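PDB 4P98: extracellular solute-binding protein from Conexibacter woesei, which probably captures a small solute outside the cell membrane and delivers it to an ABC transporter, as a lipoprotein of the BMP (PnrA-like) family. Local coordinates for residues A41-L45 / D247-Q253; A147-L153 / E178-F184; A272-R276 / D299-L305. All blocks are in the same frame, centred on the assembly; numbering follows the deposited sequence. Where two conformers were deposited one is given.

Contact 1 (A41-L45 / D247-Q253)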
loop_
_atom_site.group_PDB
_atom_site.type_symbol
_atom_site.label_atom_id
_atom_site.label_comp_id
_atom_site.label_asym_id
_atom_site.label_seq_id
_atom_site.Cartn_x
_atom_site.Cartn_y
_atom_site.Cartn_z
ATOM N N ALA A 41 6.409 9.180 -3.262
ATOM C CA ALA A 41 7.711 8.704 -3.736
ATOM C C ALA A 41 8.222 9.601 -4.862
ATOM O O ALA A 41 9.399 9.984 -4.884
ATOM C CB ALA A 41 7.630 7.259 -4.195
ATOM N N ALA A 42 7.332 9.973 -5.775
ATOM C CA ALA A 42 7.713 10.830 -6.886
ATOM C C ALA A 42 8.148 12.232 -6.423
ATOM O O ALA A 42 9.101 12.801 -6.970
ATOM C CB ALA A 42 6.588 10.917 -7.907
ATOM N N GLU A 43 7.454 12.783 -5.429
ATOM C CA GLU A 43 7.860 14.055 -4.824
ATOM C C GLU A 43 9.263 13.945 -4.231
ATOM O O GLU A 43 10.106 14.789 -4.486
ATOM C CB GLU A 43 6.874 14.498 -3.732
ATOM C CG GLU A 43 5.734 15.354 -4.239
ATOM C CD GLU A 43 6.227 16.647 -4.872
ATOM O OE1 GLU A 43 6.737 17.526 -4.143
ATOM O OE2 GLU A 43 6.112 16.780 -6.103
ATOM N N ARG A 44 9.505 12.897 -3.455
ATOM C CA ARG A 44 10.817 12.698 -2.846
ATOM C C ARG A 44 11.913 12.465 -3.887
ATOM O O ARG A 44 13.072 12.792 -3.632
ATOM C CB ARG A 44 10.783 11.553 -1.828
ATOM C CG ARG A 44 9.899 11.844 -0.624
ATOM C CD ARG A 44 9.607 10.584 0.168
ATOM N NE ARG A 44 10.741 10.184 1.005
ATOM C CZ ARG A 44 11.025 8.929 1.369
ATOM N NH1 ARG A 44 12.086 8.706 2.146
ATOM N NH2 ARG A 44 10.271 7.892 0.957
ATOM N N LEU A 45 11.546 11.924 -5.051
ATOM C CA LEU A 45 12.500 11.656 -6.135
ATOM C C LEU A 45 13.054 12.931 -6.776
ATOM O O LEU A 45 14.111 12.898 -7.396
ATOM C CB LEU A 45 11.848 10.790 -7.209
ATOM C CG LEU A 45 12.733 10.131 -8.258
ATOM C CD1 LEU A 45 13.551 9.011 -7.623
ATOM C CD2 LEU A 45 11.874 9.578 -9.390
ATOM N N ASP A 247 6.589 1.748 0.153
ATOM C CA ASP A 247 7.617 2.753 -0.079
ATOM C C ASP A 247 8.217 2.501 -1.446
ATOM O O ASP A 247 9.070 1.607 -1.613
ATOM C CB ASP A 247 8.703 2.691 1.002
ATOM C CG ASP A 247 9.761 3.773 0.834
ATOM O OD1 ASP A 247 9.592 4.689 -0.008
ATOM O OD2 ASP A 247 10.792 3.689 1.532
ATOM N N LEU A 248 7.789 3.288 -2.429
ATOM C CA LEU A 248 8.272 3.113 -3.798
ATOM C C LEU A 248 9.555 3.875 -4.089
ATOM O O LEU A 248 10.118 3.724 -5.174
ATOM C CB LEU A 248 7.189 3.500 -4.796
ATOM C CG LEU A 248 6.209 2.345 -5.043
ATOM C CD1 LEU A 248 4.842 2.852 -5.448
ATOM C CD2 LEU A 248 6.763 1.398 -6.099
ATOM N N LEU A 249 10.023 4.688 -3.142
ATOM C CA LEU A 249 11.175 5.552 -3.414
ATOM C C LEU A 249 12.434 4.748 -3.781
ATOM O O LEU A 249 13.051 5.063 -4.780
ATOM C CB LEU A 249 11.438 6.566 -2.290
ATOM C CG LEU A 249 12.624 7.492 -2.560
ATOM C CD1 LEU A 249 12.425 8.354 -3.801
ATOM C CD2 LEU A 249 12.911 8.355 -1.345
ATOM N N PRO A 250 12.790 3.692 -3.015
ATOM C CA PRO A 250 13.994 2.924 -3.432
ATOM C C PRO A 250 13.890 2.357 -4.855
ATOM O O PRO A 250 14.870 2.393 -5.621
ATOM C CB PRO A 250 14.064 1.797 -2.405
ATOM C CG PRO A 250 13.460 2.399 -1.169
ATOM C CD PRO A 250 12.336 3.292 -1.670
ATOM N N THR A 251 12.707 1.867 -5.215
ATOM C CA THR A 251 12.474 1.365 -6.564
ATOM C C THR A 251 12.669 2.475 -7.608
ATOM O O THR A 251 13.372 2.288 -8.598
ATOM C CB THR A 251 11.075 0.733 -6.689
ATOM O OG1 THR A 251 10.977 -0.384 -5.798
ATOM C CG2 THR A 251 10.798 0.275 -8.120
ATOM N N TYR A 252 12.056 3.631 -7.380
ATOM C CA TYR A 252 12.203 4.764 -8.290
ATOM C C TYR A 252 13.642 5.269 -8.394
ATOM O O TYR A 252 14.103 5.643 -9.478
ATOM C CB TYR A 252 11.303 5.923 -7.848
ATOM C CG TYR A 252 9.799 5.732 -8.081
ATOM C CD1 TYR A 252 9.274 4.567 -8.637
ATOM C CD2 TYR A 252 8.905 6.727 -7.704
ATOM C CE1 TYR A 252 7.899 4.412 -8.813
ATOM C CE2 TYR A 252 7.538 6.583 -7.881
ATOM C CZ TYR A 252 7.038 5.423 -8.439
ATOM O OH TYR A 252 5.666 5.285 -8.612
ATOM N N GLN A 253 14.335 5.320 -7.260
ATOM C CA GLN A 253 15.756 5.707 -7.258
ATOM C C GLN A 253 16.586 4.749 -8.100
ATOM O O GLN A 253 17.444 5.164 -8.887
ATOM C CB GLN A 253 16.280 5.777 -5.826
ATOM C CG GLN A 253 15.739 6.988 -5.089
ATOM C CD GLN A 253 16.052 6.966 -3.613
ATOM O OE1 GLN A 253 16.099 5.903 -2.990
ATOM N NE2 GLN A 253 16.245 8.141 -3.037
HETATM O O HOH W 1 12.699 5.566 1.294
HETATM O O HOH W 2 7.998 7.095 -0.470
#
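R44 of helix 34-45 reaches over L249, at the start of helix 249-261, to meet D247. Its CB already lies against the two methyls of L249, 3.9 Å from L249 CD2. The chain runs on through CG and CD, and the bend at chi3 (77°) turns the guanidinium flat over the leucine, with L249 CD2 against one face, near its centre, 3.4 Å from R44 CZ. At the tip, R44 NH2 forms a salt bridge with D247 OD1 at 3.4 Å, a loose distance that two waters supplement. One is gripped firmly between R44 NH2 and D247 OD1; the other donates to D247 OD2 and accepts weakly from R44 NH1. D247 OD1 also caps the helix, taking the N-H of L249 from above the carboxylate plane at 3.2 Å, so one oxygen serves the helix start, the arginine and a water.

Beneath this polar margin the interface is apolar. A41 CB touches both L248 CB and the Y252 ring, 3.7 Å from Y252 CE2, while the backbone N of A42 lies at the edge of that ring. With CG anti to its backbone N (chi1 -166°), L45 brings CD1 against L249 CD1, Y252 CB (3.8 Å) and the backbone where Y252 joins Q253. On the far side, Y252 packs on I23 and V80, and L248 on H82 and L271, so three strands lie beneath. The backbones come nearest at A41 and L249, the segment axes 9.3 Å apart and crossing at -49°: two neighbouring helices covering a parallel sheet, as in the alpha/beta lobes of periplasmic-binding-protein folds.

Contact 2 (A147-L153 / E178-F184)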
loop_
_atom_site.group_PDB
_atom_site.type_symbol
_atom_site.label_atom_id
_atom_site.label_comp_id
_atom_site.label_asym_id
_atom_site.label_seq_id
_atom_site.Cartn_x
_atom_site.Cartn_y
_atom_site.Cartn_z
ATOM N N ALA A 147 -12.036 -5.224 12.651
ATOM C CA ALA A 147 -11.561 -4.821 11.327
ATOM C C ALA A 147 -12.723 -4.666 10.367
ATOM O O ALA A 147 -13.643 -5.485 10.347
ATOM C CB ALA A 147 -10.569 -5.834 10.778
ATOM N N VAL A 148 -12.663 -3.620 9.557
ATOM C CA VAL A 148 -13.682 -3.404 8.540
ATOM C C VAL A 148 -13.049 -3.340 7.170
ATOM O O VAL A 148 -12.159 -2.527 6.926
ATOM C CB VAL A 148 -14.518 -2.123 8.782
ATOM C CG1 VAL A 148 -15.585 -1.981 7.708
ATOM C CG2 VAL A 148 -15.174 -2.145 10.155
ATOM N N GLY A 149 -13.540 -4.205 6.278
ATOM C CA GLY A 149 -13.161 -4.192 4.870
ATOM C C GLY A 149 -14.324 -3.924 3.941
ATOM O O GLY A 149 -15.468 -3.751 4.385
ATOM N N GLY A 150 -14.014 -3.889 2.643
ATOM C CA GLY A 150 -15.016 -3.649 1.597
ATOM C C GLY A 150 -15.681 -4.920 1.084
ATOM O O GLY A 150 -16.280 -5.647 1.859
ATOM N N PRO A 151 -15.565 -5.206 -0.225
ATOM C CA PRO A 151 -16.137 -6.420 -0.803
ATOM C C PRO A 151 -15.275 -7.641 -0.525
ATOM O O PRO A 151 -14.056 -7.511 -0.415
ATOM C CB PRO A 151 -16.153 -6.117 -2.303
ATOM C CG PRO A 151 -15.001 -5.185 -2.509
ATOM C CD PRO A 151 -14.800 -4.426 -1.218
ATOM N N GLN A 152 -15.892 -8.817 -0.428
ATOM C CA GLN A 152 -15.163 -10.051 -0.125
ATOM C C GLN A 152 -14.529 -10.668 -1.359
ATOM O O GLN A 152 -14.762 -11.831 -1.669
ATOM C CB GLN A 152 -16.070 -11.064 0.569
ATOM C CG GLN A 152 -16.550 -10.586 1.924
ATOM C CD GLN A 152 -17.469 -11.590 2.577
ATOM O OE1 GLN A 152 -18.672 -11.391 2.655
ATOM N NE2 GLN A 152 -16.913 -12.688 3.001
ATOM N N LEU A 153 -13.723 -9.867 -2.052
ATOM C CA LEU A 153 -12.961 -10.311 -3.195
ATOM C C LEU A 153 -11.718 -11.011 -2.672
ATOM O O LEU A 153 -11.306 -10.772 -1.522
ATOM C CB LEU A 153 -12.571 -9.114 -4.057
ATOM C CG LEU A 153 -13.716 -8.407 -4.766
ATOM C CD1 LEU A 153 -13.173 -7.175 -5.473
ATOM C CD2 LEU A 153 -14.394 -9.346 -5.748
ATOM N N GLU A 178 -14.506 -9.154 12.416
ATOM C CA GLU A 178 -14.428 -8.342 11.214
ATOM C C GLU A 178 -15.783 -8.284 10.512
ATOM O O GLU A 178 -16.630 -9.166 10.670
ATOM C CB GLU A 178 -13.345 -8.880 10.275
ATOM C CG GLU A 178 -13.721 -10.189 9.606
ATOM C CD GLU A 178 -12.536 -10.952 9.052
ATOM O OE1 GLU A 178 -11.429 -10.387 8.919
ATOM O OE2 GLU A 178 -12.737 -12.132 8.731
ATOM N N THR A 179 -15.969 -7.221 9.745
ATOM C CA THR A 179 -17.187 -6.991 8.991
ATOM C C THR A 179 -16.804 -6.462 7.626
ATOM O O THR A 179 -15.907 -5.625 7.501
ATOM C CB THR A 179 -18.077 -5.938 9.690
ATOM O OG1 THR A 179 -18.454 -6.414 10.981
ATOM C CG2 THR A 179 -19.338 -5.659 8.901
ATOM N N TYR A 180 -17.510 -6.929 6.608
ATOM C CA TYR A 180 -17.324 -6.464 5.242
ATOM C C TYR A 180 -18.515 -5.610 4.793
ATOM O O TYR A 180 -19.658 -5.995 5.000
ATOM C CB TYR A 180 -17.162 -7.674 4.331
ATOM C CG TYR A 180 -15.914 -8.476 4.619
ATOM C CD1 TYR A 180 -14.665 -8.036 4.190
ATOM C CD2 TYR A 180 -15.977 -9.685 5.316
ATOM C CE1 TYR A 180 -13.509 -8.772 4.459
ATOM C CE2 TYR A 180 -14.827 -10.419 5.584
ATOM C CZ TYR A 180 -13.597 -9.956 5.141
ATOM O OH TYR A 180 -12.451 -10.690 5.397
ATOM N N THR A 181 -18.250 -4.450 4.195
ATOM C CA THR A 181 -19.333 -3.593 3.707
ATOM C C THR A 181 -19.941 -4.056 2.389
ATOM O O THR A 181 -21.057 -3.654 2.066
ATOM C CB THR A 181 -18.901 -2.136 3.506
ATOM O OG1 THR A 181 -17.991 -2.043 2.406
ATOM C CG2 THR A 181 -18.266 -1.567 4.761
ATOM N N GLY A 182 -19.203 -4.863 1.619
ATOM C CA GLY A 182 -19.637 -5.296 0.287
ATOM C C GLY A 182 -19.280 -4.343 -0.845
ATOM O O GLY A 182 -19.557 -4.642 -2.002
ATOM N N ARG A 183 -18.656 -3.209 -0.522
ATOM C CA ARG A 183 -18.424 -2.115 -1.482
ATOM C C ARG A 183 -17.044 -1.521 -1.317
ATOM O O ARG A 183 -16.480 -1.583 -0.230
ATOM C CB ARG A 183 -19.427 -0.981 -1.245
ATOM C CG ARG A 183 -20.879 -1.367 -1.413
ATOM C CD ARG A 183 -21.235 -1.532 -2.881
ATOM N NE ARG A 183 -22.686 -1.606 -3.067
ATOM C CZ ARG A 183 -23.404 -2.729 -3.164
ATOM N NH1 ARG A 183 -22.832 -3.932 -3.107
ATOM N NH2 ARG A 183 -24.721 -2.647 -3.325
ATOM N N PHE A 184 -16.500 -0.931 -2.380
ATOM C CA PHE A 184 -15.315 -0.085 -2.237
ATOM C C PHE A 184 -15.734 1.346 -1.886
ATOM O O PHE A 184 -16.668 1.864 -2.475
ATOM C CB PHE A 184 -14.510 -0.025 -3.526
ATOM C CG PHE A 184 -13.799 -1.304 -3.873
ATOM C CD1 PHE A 184 -12.868 -1.855 -3.014
ATOM C CD2 PHE A 184 -14.029 -1.925 -5.093
ATOM C CE1 PHE A 184 -12.188 -3.014 -3.349
ATOM C CE2 PHE A 184 -13.359 -3.091 -5.433
ATOM C CZ PHE A 184 -12.433 -3.633 -4.563
#
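A147 pairs with E178 in two parallel strands already running side by side: its carbonyl O accepts the N-H of T179 at 3.0 Å, almost straight in line with the C=O bond. V148 turns to the other face of the sheet, where a chi1 of -178° points its CG1 away from the backbone N, 4.0 Å from T181 CG2; helix 187-199 covers this face through A193 and L197. G149 then donates to T179 O in the carbonyl plane and accepts from T181 N at 2.9 Å. Its neighbour Y180 brings its ring edge to G150 O.

Past G149 the strand ends, but the backbone bonding goes one step further: G182 N binds G150 O from above the carbonyl plane, 73° out of it. R183 O lies close to G150 CA, leaving little room there. In the opposing loop, T181 OG1 accepts from R183 N, an ST turn. P151 presses CG over one face of the F184 ring, a CH-pi contact 3.7 Å from the centroid. Q152, the centre of an inverse gamma turn, puts CG over a face of Y180, 3.5 Å from Y180 CG, and its extended chain lays the amide almost parallel to that ring, the planes 4° apart. Finally L153, at the N-cap position of helix 154-170, touches F184 CZ with CD1 at 3.7 Å.

The two strands flank helix 154-170 in sequence, and the loops leave their C-terminal ends together: a classic beta-alpha-beta crossover at the edge of the five-stranded parallel sheet.

Contact 3 (A272-R276 / D299-L305)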
loop_
_atom_site.group_PDB
_atom_site.type_symbol
_atom_site.label_atom_id
_atom_site.label_comp_id
_atom_site.label_asym_id
_atom_site.label_seq_id
_atom_site.Cartn_x
_atom_site.Cartn_y
_atom_site.Cartn_z
ATOM N N ALA A 272 8.219 -5.799 -0.091
ATOM C CA ALA A 272 7.781 -6.672 1.000
ATOM C C ALA A 272 8.259 -6.184 2.366
ATOM O O ALA A 272 9.054 -5.255 2.460
ATOM C CB ALA A 272 8.277 -8.098 0.750
ATOM N N LEU A 273 7.764 -6.822 3.430
ATOM C CA LEU A 273 8.158 -6.435 4.787
ATOM C C LEU A 273 9.640 -6.664 4.998
ATOM O O LEU A 273 10.334 -5.805 5.543
ATOM C CB LEU A 273 7.369 -7.225 5.824
ATOM C CG LEU A 273 5.882 -6.888 5.922
ATOM C CD1 LEU A 273 5.141 -7.989 6.658
ATOM C CD2 LEU A 273 5.700 -5.548 6.608
ATOM N N GLY A 274 10.119 -7.807 4.516
ATOM C CA GLY A 274 11.519 -8.190 4.647
ATOM C C GLY A 274 12.529 -7.220 4.070
ATOM O O GLY A 274 13.602 -7.061 4.620
ATOM N N ASN A 275 12.195 -6.572 2.958
ATOM C CA ASN A 275 13.099 -5.606 2.307
ATOM C C ASN A 275 12.703 -4.126 2.464
ATOM O O ASN A 275 13.254 -3.263 1.777
ATOM C CB ASN A 275 13.264 -5.957 0.815
ATOM C CG ASN A 275 11.932 -6.009 0.067
ATOM O OD1 ASN A 275 11.014 -5.278 0.375
ATOM N ND2 ASN A 275 11.835 -6.897 -0.911
ATOM N N ARG A 276 11.759 -3.836 3.364
ATOM C CA ARG A 276 11.284 -2.455 3.624
ATOM C C ARG A 276 10.593 -1.797 2.406
ATOM O O ARG A 276 10.506 -0.568 2.301
ATOM C CB ARG A 276 12.405 -1.591 4.230
ATOM C CG ARG A 276 12.955 -2.195 5.533
ATOM C CD ARG A 276 13.903 -1.268 6.297
ATOM N NE ARG A 276 13.443 0.119 6.275
ATOM C CZ ARG A 276 12.590 0.676 7.139
ATOM N NH1 ARG A 276 12.076 -0.016 8.159
ATOM N NH2 ARG A 276 12.244 1.950 6.976
ATOM N N ASP A 299 10.654 -3.347 13.080
ATOM C CA ASP A 299 11.979 -3.521 12.492
ATOM C C ASP A 299 12.503 -4.942 12.718
ATOM O O ASP A 299 13.056 -5.546 11.799
ATOM C CB ASP A 299 12.982 -2.498 13.060
ATOM C CG ASP A 299 12.664 -1.054 12.667
ATOM O OD1 ASP A 299 11.865 -0.821 11.740
ATOM O OD2 ASP A 299 13.231 -0.136 13.293
ATOM N N ALA A 300 12.329 -5.482 13.923
ATOM C CA ALA A 300 12.802 -6.839 14.216
ATOM C C ALA A 300 11.997 -7.874 13.434
ATOM O O ALA A 300 12.554 -8.846 12.928
ATOM C CB ALA A 300 12.746 -7.131 15.712
ATOM N N LEU A 301 10.688 -7.656 13.326
ATOM C CA LEU A 301 9.840 -8.525 12.496
ATOM C C LEU A 301 10.339 -8.564 11.051
ATOM O O LEU A 301 10.410 -9.641 10.445
ATOM C CB LEU A 301 8.366 -8.064 12.537
ATOM C CG LEU A 301 7.429 -8.635 11.467
ATOM C CD1 LEU A 301 7.191 -10.120 11.689
ATOM C CD2 LEU A 301 6.109 -7.876 11.427
ATOM N N SER A 302 10.657 -7.396 10.504
ATOM C CA SER A 302 11.159 -7.299 9.146
ATOM C C SER A 302 12.449 -8.106 8.982
ATOM O O SER A 302 12.637 -8.802 7.977
ATOM C CB SER A 302 11.394 -5.834 8.797
ATOM O OG SER A 302 11.966 -5.698 7.512
ATOM N N GLU A 303 13.312 -8.030 9.991
ATOM C CA GLU A 303 14.604 -8.746 9.982
ATOM C C GLU A 303 14.393 -10.265 10.003
ATOM O O GLU A 303 15.047 -11.003 9.263
ATOM C CB GLU A 303 15.453 -8.270 11.172
ATOM C CG GLU A 303 15.881 -6.812 11.056
ATOM C CD GLU A 303 16.274 -6.161 12.385
ATOM O OE1 GLU A 303 16.402 -6.867 13.408
ATOM O OE2 GLU A 303 16.467 -4.924 12.400
ATOM N N ARG A 304 13.453 -10.730 10.822
ATOM C CA ARG A 304 13.094 -12.150 10.837
ATOM C C ARG A 304 12.561 -12.633 9.492
ATOM O O ARG A 304 12.837 -13.761 9.075
ATOM C CB ARG A 304 12.084 -12.459 11.944
ATOM C CG ARG A 304 12.633 -12.237 13.348
ATOM C CD ARG A 304 11.822 -12.971 14.411
ATOM N NE ARG A 304 10.419 -12.549 14.469
ATOM C CZ ARG A 304 9.975 -11.413 15.015
ATOM N NH1 ARG A 304 10.814 -10.532 15.558
ATOM N NH2 ARG A 304 8.669 -11.154 15.009
ATOM N N LEU A 305 11.798 -11.786 8.807
ATOM C CA LEU A 305 11.316 -12.129 7.471
ATOM C C LEU A 305 12.456 -12.115 6.459
ATOM O O LEU A 305 12.540 -12.987 5.585
ATOM C CB LEU A 305 10.199 -11.168 7.043
ATOM C CG LEU A 305 8.910 -11.411 7.833
ATOM C CD1 LEU A 305 7.956 -10.228 7.736
ATOM C CD2 LEU A 305 8.218 -12.669 7.373
#
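A chi1 of 176° swings S302 OG out from helix 294-307 to L273 O, the first carbonyl of a type I beta turn spanning L273 to R276. In the conformer described, one of two modelled for S302, the hydroxyl donates across 2.6 Å, tilted 33° from the carbonyl plane, while R276 N closes the turn by binding the same oxygen from the opposite face. In that conformer L273 O takes two donors, one from its own turn and one from the helix.

G274 lies against the helix backbone at this point, its CA 3.6 Å from S302 O in a nearly straight CA-H...O contact and 4.0 Å from L305 CB. Below it, L273 and L305 meet obliquely, L305 CD1 resting 3.6 Å from L273 CB; L273 also packs on L131 of helix 125-137, so the turn is wedged between two helices. The outer flank is polar. R276, bent at chi3, brings its guanidinium toward D299, yet the guanidinium and carboxylate planes stand 79° apart and the salt bridge is long. The loop itself, which follows strand 268-271, is braced by N275, whose OD1 takes the N-H of A272 at 2.9 Å.

Contact 1 is the buried one of the three, contact 2 is partly buried and contact 3 lies at the surface. Contacts 1 and 3 adjoin, D247 CB packing 3.9 Å from R276 O, and both border the six-stranded sheet near its edge strand 268-271. Contact 2 belongs to the other sheet, with its centre about 30 Å from that of contact 1 and on the opposite side of the chain's centre, though nested in sequence within the span 41-253. Apolar helix packing with a charged, hydrated edge dominates 41-45/247-253; backbone hydrogen bonds and CH-pi contacts join 147-153/178-184; a serine hydroxyl bond, described for one of two conformers, joins 272-276 to 299-305 with leucine packing and a long ion pair.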